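Local coordinates for translation initiation inhibitor (Streptococcus pyogenes, PDB 2EWC), which is of unknown function but belongs to the widely conserved YjgF family and may be a translation initiation inhibitor, at residues Tyr25-Cys30 with Glu50-Leu55; Tyr29-Val34 with Leu111-Gly116; Ser40-Ala45 with Pro77-Met82; Asp67-Asp72 with Ile97-Ala102. All blocks are in the same frame, centred on the assembly; numbering follows the deposited sequence.

Overall arrangement
All four contacts are largely buried, yet they differ in chemistry with their place in the fold. Interactions 1 and 2 share Tyr29 and Cys30 on strand 24-30: the first joins that strand to helix 38-54 through an arginine, the second to strand 112-119 through backbone bonds. Interaction 3, on the same helix about 17 Å from interaction 1 between centres, is apolar helix packing over the sheet. Interaction 4 pairs strands 63-70 and 93-98, and its charged, watered end lies among neighbouring subunits. A probable hydrogen bond from Leu69 N to Gln113 O links interactions 2 and 4, whereas selenium of Met79 in interaction 3 packs on Cys68 of interaction 4.

Interaction 1 (Tyr25-Cys30 with Glu50-Leu55)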
loop_
_atom_site.group_PDB
_atom_site.type_symbol
_atom_site.label_atom_id
_atom_site.label_comp_id
_atom_site.label_asym_id
_atom_site.label_seq_id
_atom_site.Cartn_x
_atom_site.Cartn_y
_atom_site.Cartn_z
ATOM N N TYR B 25 1.783 -22.976 36.425
ATOM C CA TYR B 25 3.082 -23.408 36.892
ATOM C C TYR B 25 4.130 -22.570 36.211
ATOM O O TYR B 25 4.144 -22.493 34.982
ATOM C CB TYR B 25 3.299 -24.882 36.587
ATOM C CG TYR B 25 2.298 -25.772 37.269
ATOM C CD1 TYR B 25 2.633 -26.443 38.431
ATOM C CD2 TYR B 25 0.996 -25.908 36.771
ATOM C CE1 TYR B 25 1.707 -27.252 39.081
ATOM C CE2 TYR B 25 0.060 -26.715 37.418
ATOM C CZ TYR B 25 0.432 -27.378 38.571
ATOM O OH TYR B 25 -0.462 -28.178 39.221
ATOM N N TYR B 26 4.987 -21.933 37.000
ATOM C CA TYR B 26 6.001 -21.017 36.474
ATOM C C TYR B 26 7.389 -21.635 36.594
ATOM O O TYR B 26 7.854 -21.928 37.689
ATOM C CB TYR B 26 5.949 -19.678 37.212
ATOM C CG TYR B 26 4.657 -18.978 36.956
ATOM C CD1 TYR B 26 4.569 -18.000 35.968
ATOM C CD2 TYR B 26 3.496 -19.334 37.655
ATOM C CE1 TYR B 26 3.373 -17.390 35.685
ATOM C CE2 TYR B 26 2.300 -18.716 37.378
ATOM C CZ TYR B 26 2.248 -17.740 36.399
ATOM O OH TYR B 26 1.062 -17.122 36.095
ATOM N N LEU B 27 8.035 -21.819 35.453
ATOM C CA LEU B 27 9.382 -22.390 35.396
ATOM C C LEU B 27 10.452 -21.308 35.424
ATOM O O LEU B 27 10.418 -20.358 34.630
ATOM C CB LEU B 27 9.537 -23.245 34.139
ATOM C CG LEU B 27 8.732 -24.560 34.113
ATOM C CD1 LEU B 27 7.946 -24.736 32.797
ATOM C CD2 LEU B 27 9.669 -25.695 34.325
ATOM N N ASN B 28 11.375 -21.438 36.371
ATOM C CA ASN B 28 12.605 -20.666 36.375
ATOM C C ASN B 28 13.362 -20.963 35.049
ATOM O O ASN B 28 13.010 -21.916 34.331
ATOM C CB ASN B 28 13.419 -21.074 37.600
ATOM C CG ASN B 28 14.584 -20.155 37.876
ATOM O OD1 ASN B 28 14.420 -19.087 38.450
ATOM N ND2 ASN B 28 15.777 -20.579 37.489
ATOM N N TYR B 29 14.348 -20.137 34.682
ATOM C CA TYR B 29 15.118 -20.405 33.456
ATOM C C TYR B 29 15.681 -21.830 33.532
ATOM O O TYR B 29 16.125 -22.282 34.594
ATOM C CB TYR B 29 16.244 -19.371 33.228
ATOM C CG TYR B 29 17.330 -19.396 34.283
ATOM C CD1 TYR B 29 18.409 -20.279 34.180
ATOM C CD2 TYR B 29 17.273 -18.537 35.393
ATOM C CE1 TYR B 29 19.418 -20.305 35.162
ATOM C CE2 TYR B 29 18.257 -18.551 36.367
ATOM C CZ TYR B 29 19.334 -19.438 36.246
ATOM O OH TYR B 29 20.319 -19.470 37.214
ATOM N N CYS B 30 15.622 -22.534 32.407
ATOM C CA CYS B 30 16.105 -23.894 32.290
ATOM C C CYS B 30 17.326 -23.943 31.399
ATOM O O CYS B 30 17.346 -23.370 30.321
ATOM C CB CYS B 30 15.038 -24.798 31.690
ATOM S SG CYS B 30 13.544 -24.916 32.659
ATOM N N GLU B 50 11.371 -30.569 31.242
ATOM C CA GLU B 50 10.647 -31.818 31.468
ATOM C C GLU B 50 10.839 -32.358 32.887
ATOM O O GLU B 50 9.880 -32.862 33.494
ATOM C CB GLU B 50 11.064 -32.901 30.459
ATOM C CG GLU B 50 10.603 -32.622 29.041
ATOM C CD GLU B 50 10.822 -33.789 28.099
ATOM O OE1 GLU B 50 11.971 -34.304 28.017
ATOM O OE2 GLU B 50 9.829 -34.197 27.439
ATOM N N ARG B 51 12.078 -32.299 33.384
ATOM C CA ARG B 51 12.391 -32.747 34.739
ATOM C C ARG B 51 11.544 -31.979 35.730
ATOM O O ARG B 51 10.945 -32.567 36.612
ATOM C CB ARG B 51 13.872 -32.539 35.091
ATOM C CG ARG B 51 14.222 -33.027 36.514
ATOM C CD ARG B 51 15.677 -32.780 36.931
ATOM N NE ARG B 51 15.961 -31.358 37.063
ATOM C CZ ARG B 51 15.692 -30.604 38.129
ATOM N NH1 ARG B 51 15.132 -31.124 39.215
ATOM N NH2 ARG B 51 15.990 -29.299 38.098
ATOM N N ARG B 52 11.505 -30.659 35.590
ATOM C CA ARG B 52 10.784 -29.843 36.557
ATOM C C ARG B 52 9.283 -30.082 36.461
ATOM O O ARG B 52 8.624 -30.223 37.475
ATOM C CB ARG B 52 11.141 -28.369 36.406
ATOM C CG ARG B 52 12.428 -27.986 37.140
ATOM C CD ARG B 52 12.998 -26.696 36.550
ATOM N NE ARG B 52 14.139 -26.185 37.310
ATOM C CZ ARG B 52 14.876 -25.130 36.948
ATOM N NH1 ARG B 52 14.615 -24.470 35.818
ATOM N NH2 ARG B 52 15.888 -24.737 37.727
ATOM N N LEU B 53 8.769 -30.157 35.243
ATOM C CA LEU B 53 7.373 -30.442 35.006
ATOM C C LEU B 53 6.943 -31.805 35.579
ATOM O O LEU B 53 5.805 -31.953 36.054
ATOM C CB LEU B 53 7.056 -30.347 33.503
ATOM C CG LEU B 53 7.052 -28.947 32.885
ATOM C CD1 LEU B 53 6.938 -29.040 31.367
ATOM C CD2 LEU B 53 5.909 -28.119 33.463
ATOM N N ALA B 54 7.843 -32.787 35.523
ATOM C CA ALA B 54 7.570 -34.100 36.086
ATOM C C ALA B 54 7.374 -34.083 37.619
ATOM O O ALA B 54 6.733 -34.969 38.170
ATOM C CB ALA B 54 8.664 -35.117 35.682
ATOM N N LEU B 55 7.902 -33.073 38.302
ATOM C CA LEU B 55 7.660 -32.921 39.751
ATOM C C LEU B 55 6.167 -32.769 40.112
ATOM O O LEU B 55 5.748 -33.071 41.229
ATOM C CB LEU B 55 8.472 -31.741 40.306
ATOM C CG LEU B 55 9.993 -31.920 40.169
ATOM C CD1 LEU B 55 10.747 -30.637 40.397
ATOM C CD2 LEU B 55 10.496 -33.018 41.102
HETATM O O HOH W 1 18.101 -23.180 36.203
#
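With CG anti to its carbonyl carbon (chi1 -83°) and the chain extended from CG to NE, Arg52 reaches from helix 38-54 to strand 24-30 and places NH1 beside the carbonyl of Tyr29. The contact is a helix-on-sheet packing of the YjgF-type alpha/beta fold, the short axes running 148° apart. NH1 of Arg52 donates to Tyr29 O over 2.9 Å in a nearly straight bond, 165° at the hydrogen. The oxygen lies in the guanidinium plane, but the donor stands above the carbonyl plane. SG of Cys30 sits at the same guanidinium's edge, 3.4 Å from Arg52 NH1. The other end of the group is held as well, since Arg52 NE forms a salt bridge with Asp8; two directions of pull thus probably fix the guanidinium's rotation.

Nearer the helix the contact turns apolar. Leu27 CD2 lies against Arg52 CB at 3.7 Å, where the arginine's aliphatic stem begins, while the other methyl, Leu27 CD1, meets Leu53 CD2 at 4.0 Å, the two leucines crossing at about a right angle. A water completes the polar end, donating to Tyr29 O at 2.7 Å and accepting from Arg52 NH2 at 3.1 Å.

Interaction 2 (Tyr29-Val34 with Leu111-Gly116); sequences YCVGNV and LFQVDG
Cys30 and Val114 form an antiparallel hydrogen-bonded pair between strands 24-30 and 112-119, neighbours in the mixed sheet of the YjgF-type fold. This is the tight part of the contact. Val114 N donates to Cys30 O at 3.0 Å, in the carbonyl plane and on a lone pair, and the return bond runs from Cys30 N to Val114 O. CA-H...O contacts lie beside both bonds, with Tyr29 CA 3.3 Å from Val114 O and Gln113 CA near Cys30 O. On the side of the sheet that carries Cys30 and Val114, Cys30 CB packs on Val114 CG1 at 3.9 Å, and Val114 continues onto Ala45 of helix 38-54.

Tyr29 and Gln113 meet on the other side. Gln113 is extended beyond CG (chi2 -175°), which carries its amide obliquely across the tyrosine side chain, the ring and amide planes 6° apart; NE2 of Gln113 comes to 3.6 Å from Tyr29 CD1, and OE1 lies near Tyr29 CB and CG.

Beyond Cys30 the pairing gives way. Val31 still touches Gln113, its CG2 3.6 Å from Gln113 CG, but residues 31-34 are loop, and direct backbone bonding to strand 112-119 is replaced by water. That water accepts from Gly32 N at 3.1 Å and lies 2.8 Å from Phe112 O, within bonding distance.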
loop_
_atom_site.group_PDB
_atom_site.type_symbol
_atom_site.label_atom_id
_atom_site.label_comp_id
_atom_site.label_asym_id
_atom_site.label_seq_id
_atom_site.Cartn_x
_atom_site.Cartn_y
_atom_site.Cartn_z
ATOM N N TYR B 29 14.348 -20.137 34.682
ATOM C CA TYR B 29 15.118 -20.405 33.456
ATOM C C TYR B 29 15.681 -21.830 33.532
ATOM O O TYR B 29 16.125 -22.282 34.594
ATOM C CB TYR B 29 16.244 -19.371 33.228
ATOM C CG TYR B 29 17.330 -19.396 34.283
ATOM C CD1 TYR B 29 18.409 -20.279 34.180
ATOM C CD2 TYR B 29 17.273 -18.537 35.393
ATOM C CE1 TYR B 29 19.418 -20.305 35.162
ATOM C CE2 TYR B 29 18.257 -18.551 36.367
ATOM C CZ TYR B 29 19.334 -19.438 36.246
ATOM O OH TYR B 29 20.319 -19.470 37.214
ATOM N N CYS B 30 15.622 -22.534 32.407
ATOM C CA CYS B 30 16.105 -23.894 32.290
ATOM C C CYS B 30 17.326 -23.943 31.399
ATOM O O CYS B 30 17.346 -23.370 30.321
ATOM C CB CYS B 30 15.038 -24.798 31.690
ATOM S SG CYS B 30 13.544 -24.916 32.659
ATOM N N VAL B 31 18.307 -24.704 31.851
ATOM C CA VAL B 31 19.622 -24.747 31.281
ATOM C C VAL B 31 20.110 -26.194 31.399
ATOM O O VAL B 31 19.794 -26.860 32.380
ATOM C CB VAL B 31 20.514 -23.736 32.066
ATOM C CG1 VAL B 31 21.555 -24.432 32.958
ATOM C CG2 VAL B 31 21.147 -22.792 31.138
ATOM N N GLY B 32 20.834 -26.693 30.395
ATOM C CA GLY B 32 21.343 -28.073 30.414
ATOM C C GLY B 32 22.463 -28.333 29.415
ATOM O O GLY B 32 22.633 -27.569 28.451
ATOM N N ASN B 33 23.213 -29.424 29.627
ATOM C CA ASN B 33 24.337 -29.813 28.759
ATOM C C ASN B 33 25.291 -28.648 28.484
ATOM O O ASN B 33 25.632 -28.417 27.330
ATOM C CB ASN B 33 23.813 -30.341 27.409
ATOM C CG ASN B 33 23.062 -31.660 27.539
ATOM O OD1 ASN B 33 23.278 -32.406 28.483
ATOM N ND2 ASN B 33 22.170 -31.952 26.579
ATOM N N VAL B 34 25.705 -27.881 29.497
ATOM C CA VAL B 34 26.457 -26.646 29.160
ATOM C C VAL B 34 27.904 -26.934 28.758
ATOM O O VAL B 34 28.504 -27.942 29.164
ATOM C CB VAL B 34 26.321 -25.434 30.202
ATOM C CG1 VAL B 34 26.904 -24.106 29.607
ATOM C CG2 VAL B 34 24.844 -25.182 30.634
ATOM N N LEU B 111 25.041 -20.956 25.796
ATOM C CA LEU B 111 24.435 -20.445 24.565
ATOM C C LEU B 111 22.928 -20.239 24.603
ATOM O O LEU B 111 22.376 -19.558 23.737
ATOM C CB LEU B 111 24.782 -21.367 23.370
ATOM C CG LEU B 111 26.271 -21.713 23.178
ATOM C CD1 LEU B 111 26.499 -22.887 22.192
ATOM C CD2 LEU B 111 27.136 -20.459 22.790
ATOM N N PHE B 112 22.251 -20.839 25.579
ATOM C CA PHE B 112 20.800 -20.954 25.510
ATOM C C PHE B 112 20.165 -21.212 26.876
ATOM O O PHE B 112 20.709 -21.966 27.688
ATOM C CB PHE B 112 20.438 -22.080 24.535
ATOM C CG PHE B 112 18.964 -22.290 24.367
ATOM C CD1 PHE B 112 18.223 -21.479 23.503
ATOM C CD2 PHE B 112 18.311 -23.281 25.088
ATOM C CE1 PHE B 112 16.841 -21.663 23.348
ATOM C CE2 PHE B 112 16.930 -23.474 24.952
ATOM C CZ PHE B 112 16.197 -22.663 24.059
ATOM N N GLN B 113 19.031 -20.561 27.124
ATOM C CA GLN B 113 18.207 -20.821 28.304
ATOM C C GLN B 113 16.772 -20.774 27.845
ATOM O O GLN B 113 16.478 -20.156 26.822
ATOM C CB GLN B 113 18.397 -19.766 29.386
ATOM C CG GLN B 113 19.783 -19.707 30.013
ATOM C CD GLN B 113 19.844 -18.700 31.162
ATOM O OE1 GLN B 113 18.972 -17.844 31.293
ATOM N NE2 GLN B 113 20.895 -18.786 31.987
ATOM N N VAL B 114 15.882 -21.440 28.582
ATOM C CA VAL B 114 14.464 -21.334 28.300
ATOM C C VAL B 114 13.676 -21.243 29.613
ATOM O O VAL B 114 14.104 -21.756 30.629
ATOM C CB VAL B 114 13.979 -22.474 27.363
ATOM C CG1 VAL B 114 14.043 -23.882 28.049
ATOM C CG2 VAL B 114 12.609 -22.163 26.817
ATOM N N ASP B 115 12.565 -20.517 29.604
ATOM C CA ASP B 115 11.645 -20.562 30.722
ATOM C C ASP B 115 10.236 -20.722 30.173
ATOM O O ASP B 115 10.051 -20.847 28.962
ATOM C CB ASP B 115 11.821 -19.335 31.634
ATOM C CG ASP B 115 11.080 -18.095 31.138
ATOM O OD1 ASP B 115 10.859 -17.168 31.964
ATOM O OD2 ASP B 115 10.700 -18.026 29.945
ATOM N N GLY B 116 9.230 -20.734 31.037
ATOM C CA GLY B 116 7.863 -20.852 30.551
ATOM C C GLY B 116 6.810 -20.895 31.629
ATOM O O GLY B 116 7.118 -20.867 32.831
HETATM O O HOH W 2 20.880 -24.767 27.980
#

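Interaction 3 (Ser40-Ala45 with Pro77-Met82); sequences SQINGA and PVMEKM
Ile42 of helix 38-54 projects toward helix 76-87 and supplies most of the apolar contact, with both branches in contact with the second helix. Its CG1 branch stands beside the backbone N, anti to the carbonyl carbon (chi1 -65°), and carries CD1 to the second helix. There Ile42 CD1 meets Val78 CG1 at 3.8 Å and Met79 CB at 3.9 Å, and it also lies 3.7 Å from the backbone N of Met79. The other branch, Ile42 CG2, rests on Met82 CB at 4.0 Å and also borders Met79 CG. The isoleucine is therefore set against three side chains spread over little more than one turn: it crosses Met79 at about a right angle and the other two at a slant.

Contact of a polar group with an apolar one comes next along helix 38-54. The amide end of Asn43 lies across the selenomethionine side chain of Met82, the two crossing at about a right angle. Bends at chi2 and chi3 fold the Met82 chain back, so that both its CG and its selenium face the amide; Asn43 CG is 3.6 Å from Met82 CG.

Met79, also a selenomethionine, touches Ile42 through its CB and CG, then runs on to Phe112, Cys68 and Phe70 in the sheet. Two helices whose short axes cross at -48° and lie 9.9 Å apart, side by side over one face of a mixed sheet, make the two-layer alpha/beta architecture of the YjgF family.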
loop_
_atom_site.group_PDB
_atom_site.type_symbol
_atom_site.label_atom_id
_atom_site.label_comp_id
_atom_site.label_asym_id
_atom_site.label_seq_id
_atom_site.Cartn_x
_atom_site.Cartn_y
_atom_site.Cartn_z
ATOM N N SER B 40 22.651 -29.316 21.424
ATOM C CA SER B 40 22.740 -30.051 22.688
ATOM C C SER B 40 22.296 -29.222 23.893
ATOM O O SER B 40 21.726 -29.766 24.840
ATOM C CB SER B 40 24.155 -30.576 22.916
ATOM O OG SER B 40 24.608 -31.327 21.801
ATOM N N GLN B 41 22.559 -27.914 23.862
ATOM C CA GLN B 41 22.164 -27.035 24.980
ATOM C C GLN B 41 20.680 -26.794 24.948
ATOM O O GLN B 41 20.067 -26.637 25.988
ATOM C CB GLN B 41 22.931 -25.709 24.987
ATOM C CG GLN B 41 24.381 -25.893 25.318
ATOM C CD GLN B 41 25.063 -24.612 25.692
ATOM O OE1 GLN B 41 24.423 -23.639 26.086
ATOM N NE2 GLN B 41 26.382 -24.601 25.578
ATOM N N ILE B 42 20.118 -26.760 23.740
ATOM C CA ILE B 42 18.682 -26.657 23.565
ATOM C C ILE B 42 17.984 -27.920 24.103
ATOM O O ILE B 42 17.046 -27.806 24.902
ATOM C CB ILE B 42 18.287 -26.367 22.101
ATOM C CG1 ILE B 42 18.806 -24.971 21.682
ATOM C CG2 ILE B 42 16.744 -26.457 21.939
ATOM C CD1 ILE B 42 18.796 -24.723 20.182
ATOM N N ASN B 43 18.455 -29.104 23.695
ATOM C CA ASN B 43 17.970 -30.370 24.293
ATOM C C ASN B 43 18.170 -30.456 25.806
ATOM O O ASN B 43 17.300 -30.936 26.511
ATOM C CB ASN B 43 18.594 -31.592 23.620
ATOM C CG ASN B 43 17.984 -31.879 22.256
ATOM O OD1 ASN B 43 18.698 -32.142 21.278
ATOM N ND2 ASN B 43 16.664 -31.807 22.178
ATOM N N GLY B 44 19.319 -30.003 26.289
ATOM C CA GLY B 44 19.586 -29.945 27.710
ATOM C C GLY B 44 18.611 -29.020 28.429
ATOM O O GLY B 44 18.132 -29.343 29.504
ATOM N N ALA B 45 18.305 -27.866 27.843
ATOM C CA ALA B 45 17.381 -26.962 28.499
ATOM C C ALA B 45 15.997 -27.620 28.590
ATOM O O ALA B 45 15.352 -27.550 29.629
ATOM C CB ALA B 45 17.310 -25.670 27.766
ATOM N N PRO B 77 16.144 -21.429 14.132
ATOM C CA PRO B 77 15.844 -22.667 13.372
ATOM C C PRO B 77 16.385 -23.965 14.009
ATOM O O PRO B 77 15.790 -25.032 13.833
ATOM C CB PRO B 77 16.512 -22.445 11.994
ATOM C CG PRO B 77 16.786 -20.985 11.889
ATOM C CD PRO B 77 16.900 -20.450 13.325
ATOM N N VAL B 78 17.506 -23.887 14.727
ATOM C CA VAL B 78 18.015 -25.060 15.448
ATOM C C VAL B 78 16.983 -25.420 16.509
ATOM O O VAL B 78 16.625 -26.577 16.639
ATOM C CB VAL B 78 19.399 -24.811 16.105
ATOM C CG1 VAL B 78 19.894 -26.078 16.849
ATOM C CG2 VAL B 78 20.439 -24.334 15.049
HETATM N N MSE B 79 16.504 -24.424 17.257
HETATM C CA MSE B 79 15.508 -24.683 18.295
HETATM C C MSE B 79 14.193 -25.208 17.707
HETATM O O MSE B 79 13.569 -26.091 18.290
HETATM C CB MSE B 79 15.251 -23.442 19.179
HETATM C CG MSE B 79 14.170 -23.679 20.296
HETATM SE SE MSE B 79 13.568 -22.213 21.183
HETATM C CE MSE B 79 12.842 -21.289 19.803
ATOM N N GLU B 80 13.770 -24.632 16.581
ATOM C CA GLU B 80 12.513 -25.005 15.943
ATOM C C GLU B 80 12.483 -26.467 15.521
ATOM O O GLU B 80 11.438 -27.123 15.662
ATOM C CB GLU B 80 12.236 -24.127 14.731
ATOM C CG GLU B 80 11.683 -22.774 15.132
ATOM C CD GLU B 80 11.326 -21.920 13.937
ATOM O OE1 GLU B 80 11.677 -22.294 12.796
ATOM O OE2 GLU B 80 10.692 -20.870 14.144
ATOM N N LYS B 81 13.616 -26.962 15.006
ATOM C CA LYS B 81 13.781 -28.383 14.670
ATOM C C LYS B 81 13.599 -29.265 15.912
ATOM O O LYS B 81 12.930 -30.295 15.866
ATOM C CB LYS B 81 15.166 -28.653 14.041
ATOM C CG LYS B 81 15.438 -30.139 13.768
ATOM C CD LYS B 81 16.883 -30.449 13.251
ATOM C CE LYS B 81 17.019 -31.974 13.008
ATOM N NZ LYS B 81 18.388 -32.432 12.616
HETATM N N MSE B 82 14.213 -28.848 17.015
HETATM C CA MSE B 82 14.174 -29.600 18.263
HETATM C C MSE B 82 12.783 -29.575 18.906
HETATM O O MSE B 82 12.350 -30.553 19.519
HETATM C CB MSE B 82 15.211 -29.023 19.228
HETATM C CG MSE B 82 16.240 -30.028 19.711
HETATM SE SE MSE B 82 17.073 -31.063 18.442
HETATM C CE MSE B 82 15.754 -31.950 17.700
#

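Interaction 4 (Asp67-Asp72 with Ile97-Ala102)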
loop_
_atom_site.group_PDB
_atom_site.type_symbol
_atom_site.label_atom_id
_atom_site.label_comp_id
_atom_site.label_asym_id
_atom_site.label_seq_id
_atom_site.Cartn_x
_atom_site.Cartn_y
_atom_site.Cartn_z
ATOM N N ASP B 67 9.619 -18.538 26.919
ATOM C CA ASP B 67 10.537 -17.479 26.500
ATOM C C ASP B 67 11.882 -18.152 26.222
ATOM O O ASP B 67 12.371 -18.885 27.073
ATOM C CB ASP B 67 10.689 -16.422 27.600
ATOM C CG ASP B 67 9.543 -15.434 27.622
ATOM O OD1 ASP B 67 8.697 -15.479 26.709
ATOM O OD2 ASP B 67 9.478 -14.590 28.547
ATOM N N CYS B 68 12.445 -17.935 25.036
ATOM C CA CYS B 68 13.711 -18.591 24.669
ATOM C C CYS B 68 14.825 -17.570 24.592
ATOM O O CYS B 68 14.706 -16.571 23.875
ATOM C CB CYS B 68 13.567 -19.326 23.341
ATOM S SG CYS B 68 12.006 -20.276 23.223
ATOM N N LEU B 69 15.894 -17.791 25.351
ATOM C CA LEU B 69 16.983 -16.810 25.411
ATOM C C LEU B 69 18.209 -17.353 24.669
ATOM O O LEU B 69 18.718 -18.411 25.016
ATOM C CB LEU B 69 17.358 -16.476 26.868
ATOM C CG LEU B 69 16.317 -15.891 27.845
ATOM C CD1 LEU B 69 16.956 -15.531 29.207
ATOM C CD2 LEU B 69 15.625 -14.678 27.287
ATOM N N PHE B 70 18.704 -16.606 23.686
ATOM C CA PHE B 70 19.815 -17.075 22.861
ATOM C C PHE B 70 20.969 -16.090 22.969
ATOM O O PHE B 70 20.757 -14.868 22.925
ATOM C CB PHE B 70 19.444 -17.091 21.376
ATOM C CG PHE B 70 18.389 -18.101 20.980
ATOM C CD1 PHE B 70 18.763 -19.317 20.387
ATOM C CD2 PHE B 70 17.040 -17.799 21.105
ATOM C CE1 PHE B 70 17.817 -20.243 20.000
ATOM C CE2 PHE B 70 16.067 -18.722 20.702
ATOM C CZ PHE B 70 16.453 -19.954 20.159
ATOM N N ARG B 71 22.190 -16.602 23.034
ATOM C CA ARG B 71 23.347 -15.733 22.831
ATOM C C ARG B 71 23.376 -15.238 21.359
ATOM O O ARG B 71 23.809 -14.112 21.086
ATOM C CB ARG B 71 24.639 -16.485 23.181
ATOM C CG ARG B 71 25.904 -15.644 23.121
ATOM C CD ARG B 71 27.121 -16.477 23.569
ATOM N NE ARG B 71 27.075 -16.844 24.996
ATOM C CZ ARG B 71 27.438 -16.060 26.011
ATOM N NH1 ARG B 71 27.888 -14.813 25.788
ATOM N NH2 ARG B 71 27.376 -16.540 27.260
ATOM N N ASP B 72 22.917 -16.097 20.437
ATOM C CA ASP B 72 22.805 -15.806 18.997
ATOM C C ASP B 72 21.392 -16.197 18.560
ATOM O O ASP B 72 21.134 -17.379 18.330
ATOM C CB ASP B 72 23.860 -16.593 18.163
ATOM C CG ASP B 72 23.797 -16.276 16.646
ATOM O OD1 ASP B 72 22.928 -15.482 16.216
ATOM O OD2 ASP B 72 24.631 -16.813 15.861
ATOM N N ILE B 97 14.544 -14.072 22.346
ATOM C CA ILE B 97 15.289 -12.846 22.681
ATOM C C ILE B 97 16.776 -13.175 22.592
ATOM O O ILE B 97 17.203 -14.268 22.971
ATOM C CB ILE B 97 14.945 -12.413 24.126
ATOM C CG1 ILE B 97 13.537 -11.857 24.189
ATOM C CG2 ILE B 97 15.923 -11.362 24.727
ATOM C CD1 ILE B 97 12.940 -12.126 25.580
ATOM N N GLN B 98 17.568 -12.237 22.102
ATOM C CA GLN B 98 19.012 -12.373 22.176
ATOM C C GLN B 98 19.484 -11.631 23.411
ATOM O O GLN B 98 19.095 -10.494 23.634
ATOM C CB GLN B 98 19.691 -11.808 20.934
ATOM C CG GLN B 98 21.207 -12.069 20.894
ATOM C CD GLN B 98 21.812 -11.796 19.521
ATOM O OE1 GLN B 98 21.568 -12.535 18.564
ATOM N NE2 GLN B 98 22.607 -10.730 19.421
ATOM N N THR B 99 20.313 -12.267 24.220
ATOM C CA THR B 99 20.834 -11.605 25.412
ATOM C C THR B 99 22.232 -12.141 25.746
ATOM O O THR B 99 22.592 -13.283 25.414
ATOM C CB THR B 99 19.853 -11.752 26.615
ATOM O OG1 THR B 99 20.395 -11.110 27.789
ATOM C CG2 THR B 99 19.594 -13.247 26.909
ATOM N N GLU B 100 23.023 -11.317 26.409
ATOM C CA GLU B 100 24.225 -11.803 27.045
ATOM C C GLU B 100 23.762 -12.578 28.260
ATOM O O GLU B 100 22.625 -12.409 28.708
ATOM C CB GLU B 100 25.123 -10.641 27.476
ATOM C CG GLU B 100 25.670 -9.851 26.293
ATOM C CD GLU B 100 26.493 -10.730 25.352
ATOM O OE1 GLU B 100 27.281 -11.572 25.842
ATOM O OE2 GLU B 100 26.334 -10.592 24.123
ATOM N N PHE B 101 24.651 -13.411 28.779
ATOM C CA PHE B 101 24.421 -14.171 29.989
ATOM C C PHE B 101 25.531 -13.831 30.974
ATOM O O PHE B 101 26.642 -13.479 30.557
ATOM C CB PHE B 101 24.465 -15.675 29.680
ATOM C CG PHE B 101 23.340 -16.154 28.775
ATOM C CD1 PHE B 101 22.029 -16.108 29.191
ATOM C CD2 PHE B 101 23.610 -16.626 27.499
ATOM C CE1 PHE B 101 20.991 -16.534 28.365
ATOM C CE2 PHE B 101 22.584 -17.089 26.678
ATOM C CZ PHE B 101 21.273 -17.033 27.107
ATOM N N ALA B 102 25.246 -13.961 32.271
ATOM C CA ALA B 102 26.282 -13.823 33.312
ATOM C C ALA B 102 27.161 -15.081 33.381
ATOM O O ALA B 102 27.458 -15.584 34.458
ATOM C CB ALA B 102 25.649 -13.511 34.689
HETATM O O HOH W 3 24.472 -12.138 23.047
HETATM O O HOH W 4 27.842 -13.392 28.069
HETATM O O HOH W 5 28.663 -13.133 23.511
HETATM O O HOH W 6 23.945 -12.704 16.887
#
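Arg71 meets Phe101 and Glu100 just past the parallel pairing of strands 63-70 and 93-98 in a beta-alpha-beta unit. CB starts 4.1 Å from Phe101 CE2. With CG anti to the backbone N (chi1 -175°), the chain runs extended, then bends at chi3, and NE bonds to Leu110 O. CZ comes next, with Phe101 CD2 over one guanidinium face; the ring is turned 68° from that group. NH2 lies 3.8 Å from the same CD2, in the plane of the ring at its edge, and bonds to His103 O. NH1 makes a salt bridge with Glu100 OE1 at 3.3 Å, which two waters also span.

The backbones behind it are joined by Ile97 N to Cys68 O, Phe70 N to Ile97 O and Thr99 N to Phe70 O, each 2.9 Å, the last from the loop after the strand. Leu69 lies alongside Ile97, its CD2 3.9 Å from Ile97 CB, while Leu69 CB touches Phe101 CE1.

Between this chain and a neighbouring fourth subunit, Gln98 NE2 bonds to Glu100 OE2 in both directions, and that subunit's Gly106 N bonds to Asp72 OD2. One water bridges Asp72 OD1 and Gln98 OE1, 2.9 Å from the latter.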